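RNA-dependent RNA Polymerase (Bombyx mori cytoplasmic polyhedrosis virus, PDB 6TZ0) catalyses RNA-templated synthesis of RNA, transcribing the double-stranded viral genome conservatively into plus strands and probably making the minus strands after core assembly. Local coordinates at residues A128-K139 and F344-S352. Sequence-based numbering, arbitrary orientation.
Sequences ALDKLMHVKQRK and FLATLTELS
Leu132 and Leu348 form the centre of a largely apolar helix-against-loop contact that joins the N-terminal region of this reovirus-family polymerase to the segment leading into helix 349-356. The end of helix 121-134 and the turn after it, 135-138, lie along the extended segment 344-348, whose last residue is the N-cap of the following helix. The branch of Leu132, turned opposite the backbone N at chi1 -156°, enters between Thr347 and Leu348. Leu132 CD1 lies 3.7 Å from Leu348 CG and also meets CD1 of Leu351 at 3.8 Å, while Leu132 CD2 packs 3.7 Å from Thr347 CG2. Leu348 reaches back along the helix, its CD1 3.9 Å from Ala128 CB. Thr347 divides its branches: CG2 faces Leu132, whereas OG1 is hydrogen-bonded to the carbonyl oxygen of Asp102. The side chain of Thr347 sits about 9 Å from that of Arg485, a residue seen to bind UTP, which places this segment near the UTP site, unoccupied in this model.

Beyond the helix end, Lys136 and Lys139 contribute mostly through their aliphatic carbons. Lys136, bent at chi2 and chi4, brings CE to 3.7 Å from Thr347 O. Lys139 stays extended as far as CE, which passes 3.3 Å from Phe344 O; a final bend at chi4 (-68°) then sets Lys139 NZ 3.5 Å from Ala346 CB.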
ATOM      1  N   ALA A 128      -7.239  27.700   1.349  1.00 45.54           N
ATOM      2  CA  ALA A 128      -7.479  26.265   1.360  1.00 45.54           C
ATOM      3  C   ALA A 128      -8.965  25.934   1.341  1.00 45.54           C
ATOM      4  O   ALA A 128      -9.360  24.932   0.741  1.00 45.54           O
ATOM      5  CB  ALA A 128      -6.815  25.633   2.574  1.00 45.54           C
ATOM      6  N   LEU A 129      -9.805  26.755   1.971  1.00 45.52           N
ATOM      7  CA  LEU A 129     -11.241  26.501   1.894  1.00 45.52           C
ATOM      8  C   LEU A 129     -11.799  26.835   0.516  1.00 45.52           C
ATOM      9  O   LEU A 129     -12.749  26.183   0.060  1.00 45.52           O
ATOM     10  CB  LEU A 129     -11.968  27.277   2.985  1.00 45.52           C
ATOM     11  CG  LEU A 129     -11.640  26.733   4.375  1.00 45.52           C
ATOM     12  CD1 LEU A 129     -12.227  27.599   5.444  1.00 45.52           C
ATOM     13  CD2 LEU A 129     -12.125  25.310   4.528  1.00 45.52           C
ATOM     14  N   ASP A 130     -11.213  27.826  -0.164  1.00 47.75           N
ATOM     15  CA  ASP A 130     -11.515  28.052  -1.575  1.00 47.75           C
ATOM     16  C   ASP A 130     -11.139  26.836  -2.413  1.00 47.75           C
ATOM     17  O   ASP A 130     -11.904  26.422  -3.293  1.00 47.75           O
ATOM     18  CB  ASP A 130     -10.766  29.291  -2.070  1.00 47.75           C
ATOM     19  CG  ASP A 130     -11.235  29.774  -3.442  1.00 47.75           C
ATOM     20  OD1 ASP A 130     -12.194  29.221  -4.002  1.00 47.75           O
ATOM     21  OD2 ASP A 130     -10.623  30.717  -3.981  1.00 47.75           O
ATOM     22  N   LYS A 131      -9.963  26.260  -2.152  1.00 47.02           N
ATOM     23  CA  LYS A 131      -9.546  25.042  -2.843  1.00 47.02           C
ATOM     24  C   LYS A 131     -10.475  23.872  -2.534  1.00 47.02           C
ATOM     25  O   LYS A 131     -10.727  23.030  -3.401  1.00 47.02           O
ATOM     26  CB  LYS A 131      -8.107  24.707  -2.454  1.00 47.02           C
ATOM     27  CG  LYS A 131      -7.509  23.534  -3.199  1.00 47.02           C
ATOM     28  CD  LYS A 131      -6.065  23.290  -2.803  1.00 47.02           C
ATOM     29  CE  LYS A 131      -5.500  22.092  -3.554  1.00 47.02           C
ATOM     30  NZ  LYS A 131      -4.073  21.825  -3.228  1.00 47.02           N
ATOM     31  N   LEU A 132     -11.010  23.827  -1.317  1.00 44.97           N
ATOM     32  CA  LEU A 132     -11.950  22.783  -0.934  1.00 44.97           C
ATOM     33  C   LEU A 132     -13.246  22.908  -1.722  1.00 44.97           C
ATOM     34  O   LEU A 132     -13.769  21.917  -2.241  1.00 44.97           O
ATOM     35  CB  LEU A 132     -12.228  22.878   0.569  1.00 44.97           C
ATOM     36  CG  LEU A 132     -12.709  21.683   1.397  1.00 44.97           C
ATOM     37  CD1 LEU A 132     -12.456  21.952   2.857  1.00 44.97           C
ATOM     38  CD2 LEU A 132     -14.138  21.367   1.216  1.00 44.97           C
ATOM     39  N   MET A 133     -13.782  24.123  -1.813  1.00 47.03           N
ATOM     40  CA  MET A 133     -15.077  24.314  -2.457  1.00 47.03           C
ATOM     41  C   MET A 133     -14.979  24.294  -3.981  1.00 47.03           C
ATOM     42  O   MET A 133     -15.937  23.905  -4.656  1.00 47.03           O
ATOM     43  CB  MET A 133     -15.706  25.612  -1.935  1.00 47.03           C
ATOM     44  CG  MET A 133     -17.069  25.969  -2.511  1.00 47.03           C
ATOM     45  SD  MET A 133     -17.912  27.285  -1.633  1.00 47.03           S
ATOM     46  CE  MET A 133     -16.872  28.689  -1.953  1.00 47.03           C
ATOM     47  N   HIS A 134     -13.822  24.626  -4.545  1.00 48.16           N
ATOM     48  CA  HIS A 134     -13.706  24.796  -5.986  1.00 48.16           C
ATOM     49  C   HIS A 134     -12.917  23.714  -6.710  1.00 48.16           C
ATOM     50  O   HIS A 134     -13.153  23.507  -7.900  1.00 48.16           O
ATOM     51  CB  HIS A 134     -13.074  26.156  -6.295  1.00 48.16           C
ATOM     52  CG  HIS A 134     -13.995  27.309  -6.068  1.00 48.16           C
ATOM     53  ND1 HIS A 134     -14.248  27.831  -4.818  1.00 48.16           N
ATOM     54  CD2 HIS A 134     -14.701  28.064  -6.939  1.00 48.16           C
ATOM     55  CE1 HIS A 134     -15.091  28.840  -4.929  1.00 48.16           C
ATOM     56  NE2 HIS A 134     -15.377  29.006  -6.206  1.00 48.16           N
ATOM     57  N   VAL A 135     -11.986  23.027  -6.050  1.00 47.03           N
ATOM     58  CA  VAL A 135     -11.102  22.078  -6.717  1.00 47.03           C
ATOM     59  C   VAL A 135     -11.438  20.637  -6.353  1.00 47.03           C
ATOM     60  O   VAL A 135     -11.518  19.777  -7.232  1.00 47.03           O
ATOM     61  CB  VAL A 135      -9.621  22.398  -6.413  1.00 47.03           C
ATOM     62  CG1 VAL A 135      -8.694  21.385  -7.050  1.00 47.03           C
ATOM     63  CG2 VAL A 135      -9.273  23.792  -6.885  1.00 47.03           C
ATOM     64  N   LYS A 136     -11.674  20.357  -5.070  1.00 45.96           N
ATOM     65  CA  LYS A 136     -11.926  18.996  -4.609  1.00 45.96           C
ATOM     66  C   LYS A 136     -13.259  18.429  -5.074  1.00 45.96           C
ATOM     67  O   LYS A 136     -13.458  17.216  -4.963  1.00 45.96           O
ATOM     68  CB  LYS A 136     -11.874  18.930  -3.081  1.00 45.96           C
ATOM     69  CG  LYS A 136     -10.521  19.212  -2.473  1.00 45.96           C
ATOM     70  CD  LYS A 136      -9.544  18.102  -2.776  1.00 45.96           C
ATOM     71  CE  LYS A 136      -8.259  18.286  -2.005  1.00 45.96           C
ATOM     72  NZ  LYS A 136      -7.510  19.466  -2.496  1.00 45.96           N
ATOM     73  N   GLN A 137     -14.171  19.252  -5.585  1.00 46.72           N
ATOM     74  CA  GLN A 137     -15.474  18.738  -5.973  1.00 46.72           C
ATOM     75  C   GLN A 137     -15.558  18.271  -7.416  1.00 46.72           C
ATOM     76  O   GLN A 137     -16.454  17.484  -7.730  1.00 46.72           O
ATOM     77  CB  GLN A 137     -16.569  19.778  -5.724  1.00 46.72           C
ATOM     78  CG  GLN A 137     -16.919  19.960  -4.268  1.00 46.72           C
ATOM     79  CD  GLN A 137     -18.089  20.897  -4.075  1.00 46.72           C
ATOM     80  OE1 GLN A 137     -18.595  21.474  -5.032  1.00 46.72           O
ATOM     81  NE2 GLN A 137     -18.531  21.048  -2.834  1.00 46.72           N
ATOM     82  N   ARG A 138     -14.678  18.714  -8.309  1.00 51.72           N
ATOM     83  CA  ARG A 138     -14.777  18.241  -9.686  1.00 51.72           C
ATOM     84  C   ARG A 138     -14.157  16.848  -9.783  1.00 51.72           C
ATOM     85  O   ARG A 138     -12.938  16.671  -9.681  1.00 51.72           O
ATOM     86  CB  ARG A 138     -14.190  19.248 -10.678  1.00 51.72           C
ATOM     87  CG  ARG A 138     -12.761  19.709 -10.513  1.00 51.72           C
ATOM     88  CD  ARG A 138     -12.456  20.767 -11.548  1.00 51.72           C
ATOM     89  NE  ARG A 138     -12.452  20.258 -12.915  1.00 51.72           N
ATOM     90  CZ  ARG A 138     -11.373  19.777 -13.522  1.00 51.72           C
ATOM     91  NH1 ARG A 138     -10.217  19.760 -12.883  1.00 51.72           N
ATOM     92  NH2 ARG A 138     -11.446  19.339 -14.769  1.00 51.72           N
ATOM     93  N   LYS A 139     -15.022  15.846  -9.919  1.00 49.47           N
ATOM     94  CA  LYS A 139     -14.640  14.435  -9.984  1.00 49.47           C
ATOM     95  C   LYS A 139     -15.448  13.820 -11.115  1.00 49.47           C
ATOM     96  O   LYS A 139     -16.506  13.241 -10.878  1.00 49.47           O
ATOM     97  CB  LYS A 139     -14.927  13.730  -8.670  1.00 49.47           C
ATOM     98  CG  LYS A 139     -14.073  14.143  -7.524  1.00 49.47           C
ATOM     99  CD  LYS A 139     -14.511  13.419  -6.294  1.00 49.47           C
ATOM    100  CE  LYS A 139     -13.662  13.837  -5.135  1.00 49.47           C
ATOM    101  NZ  LYS A 139     -12.266  13.346  -5.306  1.00 49.47           N
ATOM    102  N   PHE A 344     -16.551   9.668  -4.899  1.00 51.05           N
ATOM    103  CA  PHE A 344     -15.446   9.415  -3.989  1.00 51.05           C
ATOM    104  C   PHE A 344     -15.372  10.555  -2.988  1.00 51.05           C
ATOM    105  O   PHE A 344     -15.439  11.730  -3.356  1.00 51.05           O
ATOM    106  CB  PHE A 344     -14.119   9.270  -4.728  1.00 51.05           C
ATOM    107  CG  PHE A 344     -13.976   7.992  -5.521  1.00 51.05           C
ATOM    108  CD1 PHE A 344     -14.964   7.027  -5.557  1.00 51.05           C
ATOM    109  CD2 PHE A 344     -12.792   7.724  -6.165  1.00 51.05           C
ATOM    110  CE1 PHE A 344     -14.798   5.863  -6.284  1.00 51.05           C
ATOM    111  CE2 PHE A 344     -12.614   6.563  -6.889  1.00 51.05           C
ATOM    112  CZ  PHE A 344     -13.616   5.633  -6.945  1.00 51.05           C
ATOM    113  N   LEU A 345     -15.254  10.206  -1.720  1.00 50.17           N
ATOM    114  CA  LEU A 345     -15.359  11.157  -0.625  1.00 50.17           C
ATOM    115  C   LEU A 345     -13.998  11.809  -0.415  1.00 50.17           C
ATOM    116  O   LEU A 345     -13.015  11.117  -0.138  1.00 50.17           O
ATOM    117  CB  LEU A 345     -15.832  10.432   0.635  1.00 50.17           C
ATOM    118  CG  LEU A 345     -17.310  10.075   0.858  1.00 50.17           C
ATOM    119  CD1 LEU A 345     -17.878   9.049  -0.106  1.00 50.17           C
ATOM    120  CD2 LEU A 345     -17.460   9.531   2.254  1.00 50.17           C
ATOM    121  N   ALA A 346     -13.930  13.132  -0.560  1.00 48.13           N
ATOM    122  CA  ALA A 346     -12.645  13.815  -0.522  1.00 48.13           C
ATOM    123  C   ALA A 346     -12.793  15.250  -0.059  1.00 48.13           C
ATOM    124  O   ALA A 346     -13.652  15.977  -0.560  1.00 48.13           O
ATOM    125  CB  ALA A 346     -11.981  13.828  -1.893  1.00 48.13           C
ATOM    126  N   THR A 347     -11.924  15.648   0.864  1.00 45.72           N
ATOM    127  CA  THR A 347     -11.717  17.044   1.241  1.00 45.72           C
ATOM    128  C   THR A 347     -10.236  17.257   1.516  1.00 45.72           C
ATOM    129  O   THR A 347      -9.381  16.485   1.071  1.00 45.72           O
ATOM    130  CB  THR A 347     -12.557  17.465   2.453  1.00 45.72           C
ATOM    131  OG1 THR A 347     -12.476  16.470   3.479  1.00 45.72           O
ATOM    132  CG2 THR A 347     -13.983  17.782   2.056  1.00 45.72           C
ATOM    133  N   LEU A 348      -9.934  18.353   2.214  1.00 44.79           N
ATOM    134  CA  LEU A 348      -8.582  18.631   2.679  1.00 44.79           C
ATOM    135  C   LEU A 348      -8.129  17.552   3.648  1.00 44.79           C
ATOM    136  O   LEU A 348      -8.864  17.177   4.563  1.00 44.79           O
ATOM    137  CB  LEU A 348      -8.528  19.990   3.379  1.00 44.79           C
ATOM    138  CG  LEU A 348      -8.810  21.284   2.619  1.00 44.79           C
ATOM    139  CD1 LEU A 348      -8.819  22.441   3.598  1.00 44.79           C
ATOM    140  CD2 LEU A 348      -7.807  21.525   1.515  1.00 44.79           C
ATOM    141  N   THR A 349      -6.903  17.067   3.456  1.00 45.22           N
ATOM    142  CA  THR A 349      -6.380  16.004   4.302  1.00 45.22           C
ATOM    143  C   THR A 349      -6.041  16.470   5.710  1.00 45.22           C
ATOM    144  O   THR A 349      -5.900  15.627   6.603  1.00 45.22           O
ATOM    145  CB  THR A 349      -5.156  15.384   3.645  1.00 45.22           C
ATOM    146  OG1 THR A 349      -4.568  14.427   4.532  1.00 45.22           O
ATOM    147  CG2 THR A 349      -4.178  16.438   3.310  1.00 45.22           C
ATOM    148  N   GLU A 350      -5.933  17.781   5.940  1.00 42.47           N
ATOM    149  CA  GLU A 350      -5.804  18.277   7.304  1.00 42.47           C
ATOM    150  C   GLU A 350      -7.080  18.048   8.101  1.00 42.47           C
ATOM    151  O   GLU A 350      -7.037  17.972   9.332  1.00 42.47           O
ATOM    152  CB  GLU A 350      -5.466  19.766   7.305  1.00 42.47           C
ATOM    153  CG  GLU A 350      -4.155  20.163   6.650  1.00 42.47           C
ATOM    154  CD  GLU A 350      -4.310  20.490   5.175  1.00 42.47           C
ATOM    155  OE1 GLU A 350      -5.438  20.393   4.657  1.00 42.47           O
ATOM    156  OE2 GLU A 350      -3.310  20.871   4.537  1.00 42.47           O
ATOM    157  N   LEU A 351      -8.223  17.946   7.422  1.00 43.18           N
ATOM    158  CA  LEU A 351      -9.487  17.726   8.110  1.00 43.18           C
ATOM    159  C   LEU A 351      -9.728  16.257   8.421  1.00 43.18           C
ATOM    160  O   LEU A 351     -10.336  15.940   9.445  1.00 43.18           O
ATOM    161  CB  LEU A 351     -10.641  18.279   7.277  1.00 43.18           C
ATOM    162  CG  LEU A 351     -10.727  19.797   7.131  1.00 43.18           C
ATOM    163  CD1 LEU A 351     -11.817  20.174   6.156  1.00 43.18           C
ATOM    164  CD2 LEU A 351     -10.977  20.437   8.481  1.00 43.18           C
ATOM    165  N   SER A 352      -9.260  15.356   7.565  1.00 45.10           N
ATOM    166  CA  SER A 352      -9.472  13.928   7.744  1.00 45.10           C
ATOM    167  C   SER A 352      -8.277  13.222   8.361  1.00 45.10           C
ATOM    168  O   SER A 352      -8.346  12.011   8.602  1.00 45.10           O
ATOM    169  CB  SER A 352      -9.808  13.275   6.404  1.00 45.10           C
ATOM    170  OG  SER A 352      -9.945  11.873   6.543  1.00 45.10           O
TER